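PDB 4ZCF: type III restriction-modification enzyme EcoP15I Mod subunit from Escherichia coli, which methylates the N6 atom of one adenine in the DNA site 5'-CAGCAG-3', using S-adenosyl-L-methionine, and together with the Res subunit supports DNA restriction. Local coordinates for residues 108-113 against 186-191. Sequence-based numbering, arbitrary orientation.
Sequences HMVNAY and RELMRE
With CG set anti to its own carbonyl carbon (chi1 -56°) and chi2 extended at -171°, Leu188 reaches from the last turn of helix 171-188 onto the closing turn of helix 102-113. There its two methyls divide the work. Leu188 CD1 lies 4.0 Å from Met109 CB, and the two side chains cross at roughly a right angle. Leu188 CD2 faces the helix backbone, 3.8 Å from Val110 CA, and also touches Val110 CG2 and Tyr113 CB. Met109 bends at chi3 (59°), which carries its CE over one face of the Tyr113 ring, 3.7 Å above the plane and displaced toward the rim, while the same methyl also borders Leu188 CD1. The ring's hydroxyl is directed elsewhere, to a hydrogen bond with the backbone N of Leu557.

At the margin, Val110 CG1 packs 3.8 Å from Glu187 OE1, a carboxylate oxygen that also forms a long, weak ion pair with Arg145 of the neighbouring EcoP15I restriction endonuclease chain. Leu188 makes backbone hydrogen bonds with Lys116 and Val117, so the contact sits where both helices end beside strand 117-122 of the methyltransferase's central sheet. Leu188 accounts for 99 of the 236 Å² buried between the segments. Since no hydrogen bond links them, this buried contact rests on van der Waals and hydrophobic packing, so shape fit rather than directional bonding joins the two helix ends in the Rossmann-like core.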
# COMPACT_ATOMS: atom_id res chain seq x y z
N HIS A 108 0.66 -13.30 -17.96
CA HIS A 108 0.48 -12.95 -19.39
C HIS A 108 0.05 -11.46 -19.57
O HIS A 108 0.22 -10.88 -20.66
CB HIS A 108 -0.56 -13.86 -20.07
CG HIS A 108 -0.09 -15.25 -20.40
ND1 HIS A 108 0.63 -15.51 -21.53
CD2 HIS A 108 -0.32 -16.42 -19.75
CE1 HIS A 108 0.87 -16.81 -21.52
NE2 HIS A 108 0.32 -17.39 -20.46
N MET A 109 -0.55 -10.86 -18.51
CA MET A 109 -1.08 -9.49 -18.59
C MET A 109 -0.03 -8.40 -18.41
O MET A 109 -0.22 -7.29 -18.89
CB MET A 109 -2.22 -9.28 -17.60
CG MET A 109 -3.38 -10.25 -17.81
SD MET A 109 -4.74 -10.07 -16.64
CE MET A 109 -5.22 -8.34 -16.93
N VAL A 110 1.08 -8.73 -17.74
CA VAL A 110 2.19 -7.84 -17.39
C VAL A 110 2.70 -6.94 -18.51
O VAL A 110 2.79 -5.73 -18.31
CB VAL A 110 3.30 -8.59 -16.61
CG1 VAL A 110 4.50 -7.69 -16.36
CG2 VAL A 110 2.76 -9.13 -15.29
N ASN A 111 2.97 -7.51 -19.70
CA ASN A 111 3.46 -6.71 -20.83
C ASN A 111 2.45 -5.72 -21.34
O ASN A 111 2.86 -4.68 -21.86
CB ASN A 111 3.94 -7.57 -21.99
CG ASN A 111 5.10 -8.47 -21.65
OD1 ASN A 111 5.61 -8.51 -20.52
ND2 ASN A 111 5.53 -9.23 -22.65
N ALA A 112 1.14 -6.02 -21.21
CA ALA A 112 0.10 -5.13 -21.73
C ALA A 112 -0.64 -4.30 -20.68
O ALA A 112 -1.01 -3.16 -20.97
CB ALA A 112 -0.90 -5.92 -22.59
N TYR A 113 -0.83 -4.87 -19.47
CA TYR A 113 -1.61 -4.33 -18.35
C TYR A 113 -0.88 -3.74 -17.17
O TYR A 113 -1.52 -3.24 -16.25
CB TYR A 113 -2.69 -5.33 -17.90
CG TYR A 113 -3.71 -5.57 -18.99
CD1 TYR A 113 -4.81 -4.74 -19.14
CD2 TYR A 113 -3.50 -6.55 -19.96
CE1 TYR A 113 -5.72 -4.93 -20.18
CE2 TYR A 113 -4.37 -6.72 -21.02
CZ TYR A 113 -5.49 -5.92 -21.12
OH TYR A 113 -6.39 -6.13 -22.14
N ARG A 186 0.17 -6.47 -8.06
CA ARG A 186 0.71 -5.13 -7.76
C ARG A 186 1.28 -4.42 -9.01
O ARG A 186 1.09 -3.21 -9.18
CB ARG A 186 1.77 -5.20 -6.64
CG ARG A 186 2.27 -3.84 -6.13
CD ARG A 186 3.52 -4.01 -5.31
NE ARG A 186 4.02 -2.77 -4.73
CZ ARG A 186 4.88 -1.96 -5.32
NH1 ARG A 186 5.32 -2.22 -6.54
NH2 ARG A 186 5.29 -0.85 -4.71
N GLU A 187 1.93 -5.20 -9.88
CA GLU A 187 2.53 -4.78 -11.13
C GLU A 187 1.52 -4.20 -12.10
O GLU A 187 1.85 -3.28 -12.84
CB GLU A 187 3.25 -5.97 -11.77
CG GLU A 187 4.22 -6.72 -10.84
CD GLU A 187 5.24 -7.64 -11.49
OE1 GLU A 187 5.47 -7.51 -12.71
OE2 GLU A 187 5.85 -8.46 -10.76
N LEU A 188 0.26 -4.71 -12.09
CA LEU A 188 -0.81 -4.29 -13.00
C LEU A 188 -1.49 -3.01 -12.60
O LEU A 188 -2.15 -2.36 -13.43
CB LEU A 188 -1.85 -5.40 -13.17
CG LEU A 188 -1.36 -6.80 -13.64
CD1 LEU A 188 -2.55 -7.68 -13.94
CD2 LEU A 188 -0.42 -6.70 -14.88
N MET A 189 -1.31 -2.64 -11.32
CA MET A 189 -1.90 -1.47 -10.70
C MET A 189 -1.27 -0.19 -11.13
O MET A 189 -0.07 -0.01 -11.00
CB MET A 189 -1.79 -1.59 -9.18
CG MET A 189 -2.71 -2.62 -8.59
SD MET A 189 -2.46 -2.91 -6.82
CE MET A 189 -2.98 -1.36 -6.21
N ARG A 190 -2.12 0.75 -11.53
CA ARG A 190 -1.77 2.14 -11.83
C ARG A 190 -1.24 2.73 -10.50
O ARG A 190 -1.65 2.27 -9.42
CB ARG A 190 -3.06 2.88 -12.20
CG ARG A 190 -3.20 3.31 -13.64
CD ARG A 190 -4.66 3.63 -14.00
NE ARG A 190 -5.14 4.87 -13.39
CZ ARG A 190 -6.26 5.51 -13.74
NH1 ARG A 190 -7.04 5.03 -14.71
NH2 ARG A 190 -6.61 6.64 -13.13
N GLU A 191 -0.34 3.73 -10.56
CA GLU A 191 0.20 4.33 -9.33
C GLU A 191 -0.89 4.89 -8.41
O GLU A 191 -0.80 4.77 -7.20
CB GLU A 191 1.22 5.41 -9.69
CG GLU A 191 2.50 4.83 -10.26
CD GLU A 191 3.70 4.92 -9.34
OE1 GLU A 191 4.36 5.98 -9.33
OE2 GLU A 191 3.97 3.94 -8.61